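Local coordinates for dioxygenase (Pseudomonas brassicacearum, PDB 5V2D), which probably cleaves the central double bond of lignin-derived stilbenes with molecular oxygen, using a non-haem iron as carotenoid cleavage oxygenases do, at residues A[232-238]-A[251-257]; A[299-305]-A[318-324]. All coordinates share one frame; numbering follows the deposited sequence.

Contact 1: residues A[232-238]-A[251-257]; sequences APYAAMV and PLIPLTV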
ATOM      1  N   ALA A 232     -16.104  16.486   2.007  1.00 34.82           N
ATOM      2  CA  ALA A 232     -15.903  16.528   0.580  1.00 35.38           C
ATOM      3  C   ALA A 232     -17.255  16.771  -0.081  1.00 38.24           C
ATOM      4  O   ALA A 232     -18.298  16.540   0.542  1.00 36.45           O
ATOM      5  CB  ALA A 232     -15.367  15.187   0.108  1.00 37.32           C
ATOM      6  N   PRO A 233     -17.244  17.140  -1.371  1.00 40.24           N
ATOM      7  CA  PRO A 233     -18.502  17.347  -2.095  1.00 41.96           C
ATOM      8  C   PRO A 233     -19.182  16.034  -2.448  1.00 45.85           C
ATOM      9  O   PRO A 233     -20.331  16.059  -2.813  1.00 46.09           O
ATOM     10  CB  PRO A 233     -18.080  18.143  -3.334  1.00 44.65           C
ATOM     11  CG  PRO A 233     -16.626  17.789  -3.541  1.00 43.20           C
ATOM     12  CD  PRO A 233     -16.073  17.625  -2.144  1.00 43.17           C
ATOM     13  N   TYR A 234     -18.521  14.889  -2.297  1.00 39.64           N
ATOM     14  CA  TYR A 234     -19.131  13.598  -2.508  1.00 39.63           C
ATOM     15  C   TYR A 234     -18.169  12.575  -1.848  1.00 38.42           C
ATOM     16  O   TYR A 234     -17.022  12.918  -1.557  1.00 38.36           O
ATOM     17  CB  TYR A 234     -19.293  13.298  -4.000  1.00 39.34           C
ATOM     18  CG  TYR A 234     -18.046  13.577  -4.833  1.00 41.62           C
ATOM     19  CD1 TYR A 234     -17.919  14.774  -5.540  1.00 40.53           C
ATOM     20  CD2 TYR A 234     -17.042  12.660  -4.952  1.00 39.03           C
ATOM     21  CE1 TYR A 234     -16.784  15.067  -6.289  1.00 41.67           C
ATOM     22  CE2 TYR A 234     -15.887  12.936  -5.724  1.00 41.37           C
ATOM     23  CZ  TYR A 234     -15.753  14.128  -6.409  1.00 41.76           C
ATOM     24  OH  TYR A 234     -14.613  14.409  -7.170  1.00 38.34           O
ATOM     25  N   ALA A 235     -18.636  11.368  -1.612  1.00 35.94           N
ATOM     26  CA  ALA A 235     -17.819  10.289  -1.045  1.00 37.44           C
ATOM     27  C   ALA A 235     -16.991   9.643  -2.134  1.00 35.64           C
ATOM     28  O   ALA A 235     -17.513   9.078  -3.100  1.00 37.95           O
ATOM     29  CB  ALA A 235     -18.674   9.245  -0.336  1.00 38.41           C
ATOM     30  N   ALA A 236     -15.662   9.685  -1.952  1.00 32.30           N
ATOM     31  CA  ALA A 236     -14.757   9.103  -2.891  1.00 30.94           C
ATOM     32  C   ALA A 236     -13.583   8.454  -2.206  1.00 29.95           C
ATOM     33  O   ALA A 236     -13.216   8.844  -1.065  1.00 30.84           O
ATOM     34  CB  ALA A 236     -14.248  10.179  -3.842  1.00 35.44           C
ATOM     35  N   MET A 237     -12.910   7.578  -2.952  1.00 27.35           N
ATOM     36  CA  MET A 237     -11.708   6.887  -2.386  1.00 27.78           C
ATOM     37  C   MET A 237     -10.605   7.914  -2.136  1.00 29.22           C
ATOM     38  O   MET A 237     -10.219   8.670  -3.046  1.00 28.46           O
ATOM     39  CB  MET A 237     -11.179   5.832  -3.324  1.00 29.01           C
ATOM     40  CG  MET A 237      -9.974   5.062  -2.729  1.00 28.87           C
ATOM     41  SD  MET A 237      -9.245   3.848  -3.872  1.00 30.98           S
ATOM     42  CE  MET A 237     -10.425   2.582  -3.574  1.00 31.59           C
ATOM     43  N   VAL A 238     -10.080   7.924  -0.919  1.00 28.25           N
ATOM     44  CA  VAL A 238      -8.840   8.641  -0.612  1.00 26.92           C
ATOM     45  C   VAL A 238      -7.877   7.586  -0.078  1.00 26.68           C
ATOM     46  O   VAL A 238      -7.867   7.253   1.169  1.00 27.36           O
ATOM     47  CB  VAL A 238      -9.028   9.757   0.396  1.00 26.30           C
ATOM     48  CG1 VAL A 238      -7.742  10.575   0.513  1.00 26.60           C
ATOM     49  CG2 VAL A 238     -10.130  10.707  -0.051  1.00 26.91           C
ATOM     50  N   PRO A 251      -5.975  13.474  -1.882  1.00 28.37           N
ATOM     51  CA  PRO A 251      -6.334  13.245  -3.299  1.00 27.26           C
ATOM     52  C   PRO A 251      -7.588  12.377  -3.356  1.00 28.07           C
ATOM     53  O   PRO A 251      -7.581  11.194  -2.994  1.00 26.09           O
ATOM     54  CB  PRO A 251      -5.095  12.531  -3.888  1.00 28.10           C
ATOM     55  CG  PRO A 251      -4.107  12.481  -2.736  1.00 28.71           C
ATOM     56  CD  PRO A 251      -4.854  12.631  -1.470  1.00 27.63           C
ATOM     57  N   LEU A 252      -8.684  12.921  -3.846  1.00 28.34           N
ATOM     58  CA  LEU A 252      -9.909  12.161  -4.054  1.00 28.05           C
ATOM     59  C   LEU A 252      -9.890  11.561  -5.447  1.00 29.56           C
ATOM     60  O   LEU A 252      -9.973  12.273  -6.455  1.00 30.73           O
ATOM     61  CB  LEU A 252     -11.174  13.053  -3.934  1.00 30.84           C
ATOM     62  CG  LEU A 252     -11.641  13.198  -2.499  1.00 32.21           C
ATOM     63  CD1 LEU A 252     -10.611  14.004  -1.747  1.00 31.20           C
ATOM     64  CD2 LEU A 252     -12.974  13.860  -2.430  1.00 34.09           C
ATOM     65  N   ILE A 253      -9.759  10.259  -5.488  1.00 27.86           N
ATOM     66  CA  ILE A 253      -9.759   9.476  -6.712  1.00 30.85           C
ATOM     67  C   ILE A 253     -11.225   9.407  -7.226  1.00 32.12           C
ATOM     68  O   ILE A 253     -12.148   9.298  -6.395  1.00 31.20           O
ATOM     69  CB  ILE A 253      -9.240   8.076  -6.391  1.00 31.30           C
ATOM     70  CG1 ILE A 253      -7.770   8.154  -5.932  1.00 30.79           C
ATOM     71  CG2 ILE A 253      -9.348   7.142  -7.593  1.00 34.55           C
ATOM     72  CD1 ILE A 253      -7.292   6.887  -5.203  1.00 30.81           C
ATOM     73  N   PRO A 254     -11.444   9.491  -8.557  1.00 35.10           N
ATOM     74  CA  PRO A 254     -12.824   9.460  -9.064  1.00 35.70           C
ATOM     75  C   PRO A 254     -13.530   8.094  -8.997  1.00 35.90           C
ATOM     76  O   PRO A 254     -14.169   7.671  -9.978  1.00 33.77           O
ATOM     77  CB  PRO A 254     -12.700   9.877 -10.567  1.00 37.90           C
ATOM     78  CG  PRO A 254     -11.333  10.308 -10.766  1.00 38.60           C
ATOM     79  CD  PRO A 254     -10.473   9.836  -9.603  1.00 36.73           C
ATOM     80  N   LEU A 255     -13.446   7.443  -7.855  1.00 34.09           N
ATOM     81  CA  LEU A 255     -14.127   6.217  -7.537  1.00 34.12           C
ATOM     82  C   LEU A 255     -15.140   6.598  -6.459  1.00 37.98           C
ATOM     83  O   LEU A 255     -14.715   6.900  -5.306  1.00 36.24           O
ATOM     84  CB  LEU A 255     -13.145   5.223  -6.930  1.00 33.76           C
ATOM     85  CG  LEU A 255     -12.264   4.496  -7.897  1.00 31.08           C
ATOM     86  CD1 LEU A 255     -11.186   3.715  -7.180  1.00 32.82           C
ATOM     87  CD2 LEU A 255     -13.066   3.556  -8.808  1.00 34.12           C
ATOM     88  N   THR A 256     -16.445   6.560  -6.775  1.00 35.64           N
ATOM     89  CA  THR A 256     -17.484   7.038  -5.846  1.00 34.78           C
ATOM     90  C   THR A 256     -18.287   5.941  -5.232  1.00 35.64           C
ATOM     91  O   THR A 256     -18.375   4.841  -5.772  1.00 36.82           O
ATOM     92  CB  THR A 256     -18.465   8.042  -6.531  1.00 36.27           C
ATOM     93  OG1 THR A 256     -19.013   7.464  -7.720  1.00 32.02           O
ATOM     94  CG2 THR A 256     -17.699   9.250  -6.941  1.00 38.36           C
ATOM     95  N   VAL A 257     -18.901   6.246  -4.102  1.00 34.13           N
ATOM     96  CA  VAL A 257     -19.616   5.239  -3.342  1.00 37.70           C
ATOM     97  C   VAL A 257     -21.112   5.461  -3.478  1.00 42.00           C
ATOM     98  O   VAL A 257     -21.563   6.567  -3.412  1.00 41.26           O
ATOM     99  CB  VAL A 257     -19.273   5.362  -1.879  1.00 39.75           C
ATOM    100  CG1 VAL A 257     -19.920   4.265  -1.047  1.00 39.51           C
ATOM    101  CG2 VAL A 257     -17.783   5.292  -1.700  1.00 41.57           C
TER
HETATM  102  O   HOH W   1     -12.603  12.793  -7.725  1.00 33.32           O
HETATM  103  O   HOH W   2     -20.000   9.314  -3.809  1.00 42.54           O

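Contact 2: residues A[299-305]-A[318-324]; sequences DGFQGHT and DMPVTGG. With FE (Fe (III) ion), chain E.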
ATOM      1  N   ASP A 299     -10.860  11.524 -15.846  1.00 38.92           N
ATOM      2  CA  ASP A 299     -10.474  10.199 -16.341  1.00 40.88           C
ATOM      3  C   ASP A 299      -8.989   9.865 -16.106  1.00 41.19           C
ATOM      4  O   ASP A 299      -8.303   9.271 -16.944  1.00 39.66           O
ATOM      5  CB  ASP A 299     -10.862  10.006 -17.822  1.00 40.92           C
ATOM      6  CG  ASP A 299     -11.069   8.555 -18.183  1.00 44.46           C
ATOM      7  OD1 ASP A 299     -11.315   7.669 -17.290  1.00 44.71           O
ATOM      8  OD2 ASP A 299     -10.953   8.286 -19.389  1.00 44.26           O
ATOM      9  N   GLY A 300      -8.520  10.278 -14.933  1.00 36.60           N
ATOM     10  CA  GLY A 300      -7.198  10.006 -14.467  1.00 35.65           C
ATOM     11  C   GLY A 300      -7.276   9.627 -12.995  1.00 34.70           C
ATOM     12  O   GLY A 300      -8.236   9.968 -12.338  1.00 34.01           O
ATOM     13  N   PHE A 301      -6.256   8.977 -12.486  1.00 33.69           N
ATOM     14  CA  PHE A 301      -6.257   8.683 -11.074  1.00 37.23           C
ATOM     15  C   PHE A 301      -4.876   8.743 -10.402  1.00 32.85           C
ATOM     16  O   PHE A 301      -3.794   8.422 -10.944  1.00 30.82           O
ATOM     17  CB  PHE A 301      -7.070   7.445 -10.690  1.00 41.38           C
ATOM     18  CG  PHE A 301      -6.288   6.199 -10.721  1.00 41.61           C
ATOM     19  CD1 PHE A 301      -6.173   5.479 -11.850  1.00 44.60           C
ATOM     20  CD2 PHE A 301      -5.580   5.852  -9.568  1.00 41.29           C
ATOM     21  CE1 PHE A 301      -5.390   4.319 -11.860  1.00 50.65           C
ATOM     22  CE2 PHE A 301      -4.769   4.796  -9.570  1.00 44.13           C
ATOM     23  CZ  PHE A 301      -4.664   3.987 -10.717  1.00 47.61           C
ATOM     24  N   GLN A 302      -4.978   9.254  -9.207  1.00 28.96           N
ATOM     25  CA  GLN A 302      -3.819   9.580  -8.377  1.00 29.37           C
ATOM     26  C   GLN A 302      -3.253   8.274  -7.794  1.00 28.47           C
ATOM     27  O   GLN A 302      -3.991   7.537  -7.090  1.00 30.21           O
ATOM     28  CB  GLN A 302      -4.244  10.479  -7.234  1.00 28.30           C
ATOM     29  CG  GLN A 302      -4.919  11.789  -7.680  1.00 29.84           C
ATOM     30  CD  GLN A 302      -6.440  11.736  -7.655  1.00 28.34           C
ATOM     31  OE1 GLN A 302      -7.029  10.768  -8.137  1.00 27.74           O
ATOM     32  NE2 GLN A 302      -7.065  12.776  -7.139  1.00 27.57           N
ATOM     33  N   GLY A 303      -2.001   7.987  -8.055  1.00 26.69           N
ATOM     34  CA  GLY A 303      -1.297   6.819  -7.403  1.00 25.40           C
ATOM     35  C   GLY A 303      -0.762   7.168  -6.015  1.00 25.73           C
ATOM     36  O   GLY A 303      -1.132   8.182  -5.419  1.00 26.55           O
ATOM     37  N   HIS A 304       0.137   6.321  -5.519  1.00 25.88           N
ATOM     38  CA  HIS A 304       0.743   6.511  -4.204  1.00 25.59           C
ATOM     39  C   HIS A 304       1.667   7.721  -4.158  1.00 25.92           C
ATOM     40  O   HIS A 304       2.401   7.988  -5.089  1.00 26.40           O
ATOM     41  CB  HIS A 304       1.561   5.260  -3.859  1.00 25.11           C
ATOM     42  CG  HIS A 304       0.694   4.118  -3.529  1.00 25.27           C
ATOM     43  ND1 HIS A 304       0.527   3.036  -4.357  1.00 26.10           N
ATOM     44  CD2 HIS A 304       0.018   3.845  -2.396  1.00 25.04           C
ATOM     45  CE1 HIS A 304      -0.310   2.190  -3.764  1.00 28.37           C
ATOM     46  NE2 HIS A 304      -0.630   2.670  -2.582  1.00 25.74           N
ATOM     47  N   THR A 305       1.674   8.393  -3.030  1.00 23.95           N
ATOM     48  CA  THR A 305       2.592   9.490  -2.790  1.00 25.56           C
ATOM     49  C   THR A 305       4.030   9.051  -2.705  1.00 26.07           C
ATOM     50  O   THR A 305       4.391   8.241  -1.838  1.00 24.27           O
ATOM     51  CB  THR A 305       2.183  10.180  -1.481  1.00 26.48           C
ATOM     52  OG1 THR A 305       0.824  10.592  -1.584  1.00 30.37           O
ATOM     53  CG2 THR A 305       3.050  11.395  -1.162  1.00 27.05           C
ATOM     54  N   ASP A 318       4.388  14.626  -5.339  1.00 27.97           N
ATOM     55  CA  ASP A 318       4.894  13.696  -6.350  1.00 26.44           C
ATOM     56  C   ASP A 318       4.239  12.336  -6.230  1.00 27.41           C
ATOM     57  O   ASP A 318       4.179  11.759  -5.126  1.00 26.38           O
ATOM     58  CB  ASP A 318       6.413  13.565  -6.246  1.00 27.53           C
ATOM     59  CG  ASP A 318       7.147  14.915  -6.463  1.00 31.51           C
ATOM     60  OD1 ASP A 318       8.330  15.107  -5.983  1.00 31.39           O
ATOM     61  OD2 ASP A 318       6.533  15.790  -7.105  1.00 31.44           O
ATOM     62  N   MET A 319       3.717  11.836  -7.342  1.00 26.23           N
ATOM     63  CA  MET A 319       3.021  10.571  -7.364  1.00 26.43           C
ATOM     64  C   MET A 319       2.862  10.060  -8.814  1.00 28.10           C
ATOM     65  O   MET A 319       2.760  10.848  -9.713  1.00 27.55           O
ATOM     66  CB  MET A 319       1.593  10.733  -6.795  1.00 27.66           C
ATOM     67  CG  MET A 319       0.749  11.695  -7.561  1.00 29.85           C
ATOM     68  SD  MET A 319      -1.039  11.684  -7.172  1.00 32.67           S
ATOM     69  CE  MET A 319      -0.974  12.545  -5.643  1.00 28.00           C
ATOM     70  N   PRO A 320       2.717   8.743  -8.991  1.00 27.29           N
ATOM     71  CA  PRO A 320       2.218   8.222 -10.281  1.00 27.25           C
ATOM     72  C   PRO A 320       0.819   8.750 -10.500  1.00 28.66           C
ATOM     73  O   PRO A 320       0.048   8.943  -9.518  1.00 26.95           O
ATOM     74  CB  PRO A 320       2.231   6.709 -10.094  1.00 28.15           C
ATOM     75  CG  PRO A 320       3.081   6.473  -8.900  1.00 29.59           C
ATOM     76  CD  PRO A 320       2.943   7.682  -8.013  1.00 27.37           C
ATOM     77  N   VAL A 321       0.523   9.034 -11.767  1.00 28.85           N
ATOM     78  CA  VAL A 321      -0.795   9.384 -12.221  1.00 31.70           C
ATOM     79  C   VAL A 321      -1.079   8.524 -13.467  1.00 34.68           C
ATOM     80  O   VAL A 321      -0.203   8.427 -14.376  1.00 31.81           O
ATOM     81  CB  VAL A 321      -0.887  10.845 -12.548  1.00 34.02           C
ATOM     82  CG1 VAL A 321      -2.320  11.205 -13.023  1.00 34.51           C
ATOM     83  CG2 VAL A 321      -0.582  11.703 -11.328  1.00 33.78           C
ATOM     84  N   THR A 322      -2.232   7.869 -13.483  1.00 30.26           N
ATOM     85  CA  THR A 322      -2.568   6.986 -14.581  1.00 34.82           C
ATOM     86  C   THR A 322      -3.763   7.557 -15.311  1.00 36.94           C
ATOM     87  O   THR A 322      -4.723   8.003 -14.691  1.00 33.80           O
ATOM     88  CB  THR A 322      -2.928   5.596 -14.063  1.00 33.10           C
ATOM     89  OG1 THR A 322      -1.807   5.125 -13.357  1.00 34.14           O
ATOM     90  CG2 THR A 322      -3.277   4.614 -15.193  1.00 34.28           C
ATOM     91  N   GLY A 323      -3.712   7.533 -16.636  1.00 42.97           N
ATOM     92  CA  GLY A 323      -4.799   8.149 -17.429  1.00 45.29           C
ATOM     93  C   GLY A 323      -5.987   7.233 -17.713  1.00 49.42           C
ATOM     94  O   GLY A 323      -6.409   7.161 -18.846  1.00 51.00           O
ATOM     95  N   GLY A 324      -6.576   6.604 -16.689  1.00 44.48           N
ATOM     96  CA  GLY A 324      -7.843   5.870 -16.810  1.00 44.13           C
ATOM     97  C   GLY A 324      -8.008   4.895 -15.666  1.00 44.11           C
ATOM     98  O   GLY A 324      -7.133   4.815 -14.802  1.00 36.41           O
TER
HETATM   99 FE    FE E 500      -1.511   1.662  -0.979  1.00 21.77          FE
HETATM  100  O   HOH W   3      -1.794   6.228 -10.772  1.00 34.67           O
HETATM  101  O   HOH W   4      -2.190  -0.038  -1.931  1.00 26.53           O

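Contact 1: residues A[232-238]-A[251-257]
Met237 lies alongside Ile253 and Leu255, all three side chains pointing the same way, where a loop between two blades of the beta-propeller packs on the end of strand 247-252 and on strand 255-257. CG of Met237 stands anti to the backbone N (chi1 -177°). The chain runs out straight and bends only at its end, which carries CE toward Leu255. SD touches CD1 of Ile253 and CD1 of Leu255, each at 3.8 Å. An alanine here lacks everything past CB and would probably leave a gap beside CD1 of Ile253 and CD1 of Leu255.

Leu252 is turned to other partners. Its CD2 meets CB of Ala232 at 3.7 Å and also nears CB of Ala236. Its CD1 meets CG2 of Val238 at 3.7 Å, with the two side chains crossing at a slant. The ring of Tyr234 comes obliquely to CG2 of Thr256, CD2 being 4.0 Å from that methyl.

Two backbone bonds pin Met237 itself. Its N donates to O of Leu255 at 3.0 Å, and its O accepts from N of Ile253 at 2.9 Å. Between Ile253 and Leu255 the chain makes an inverse gamma turn centred on Pro254. Farther along, water 1 lies in the plane of the Tyr234 ring; it accepts from OH of Tyr234 at 2.6 Å and donates to O of Leu252.

Contact 2: residues A[299-305]-A[318-324]
The backbone O of Phe301 is gripped from two sources. N of Thr322 donates to it at 3.0 Å in a nearly straight bond (166° at the hydrogen), and water 3 donates to it at 3.0 Å. CA of Val321 adds a weaker C-H...O contact. The water also hydrogen-bonds to OG1 of Thr322 at 2.8 Å, so it ties the backbone of one strand to the side chain of the other. It sits over one face of the Phe301 ring, toward the rim.

This is an antiparallel beta hairpin within a propeller blade. Phe301 and Thr322 form a hydrogen-bonded pair, and N of Phe301 returns a bond to O of Thr322 at 2.9 Å. Gln302 and Val321 form the non-hydrogen-bonded pair that follows. Next, N of Gly303 donates to O of Pro320 at 2.7 Å, tilted 33° from the carbonyl plane.

CG of Phe301 falls between the backbone N and the carbonyl carbon (chi1 89°), which lays the ring beside Thr322. O of Gly324 meets the ring edge in its plane, 3.2 Å from CD1 of Phe301. Gln302 and Met319 also run side by side, with CB of Gln302 3.4 Å from SD of Met319.

Beyond Gly303, the first side-chain bond of His304 points away from the partner strand, and its NE2 binds the iron at 2.1 Å. His188, His239 and His495 complete the four-histidine site, and Glu372 holds ND1 of His304 from the second shell. Strand 301-311 is an outermost strand of its four-stranded sheet. Strand 314-322 lies between it and strand 345-353, whose Trp350 packs on Met319 and Val321.

Overall arrangement
Contact 1 closes before contact 2 opens along the chain, and their centres are 14 Å apart on the same side of the chain's centre. Strand 247-252 of contact 1 belongs to one four-stranded sheet, while its strand 255-257 pairs with 269-271 apart from it. The hairpin 301-311 with 314-322 of contact 2 belongs to the next four-stranded sheet, consistent with successive blades of the propeller. The two contacts touch directly: NE2 of Gln302 probably donates to O of Leu252 at 3.0 Å, and Pro254 packs on Gly300. Contact 2 supplies an iron ligand. Contact 1 has none, but the side chain of Met237 is about 9 Å from the bound iron.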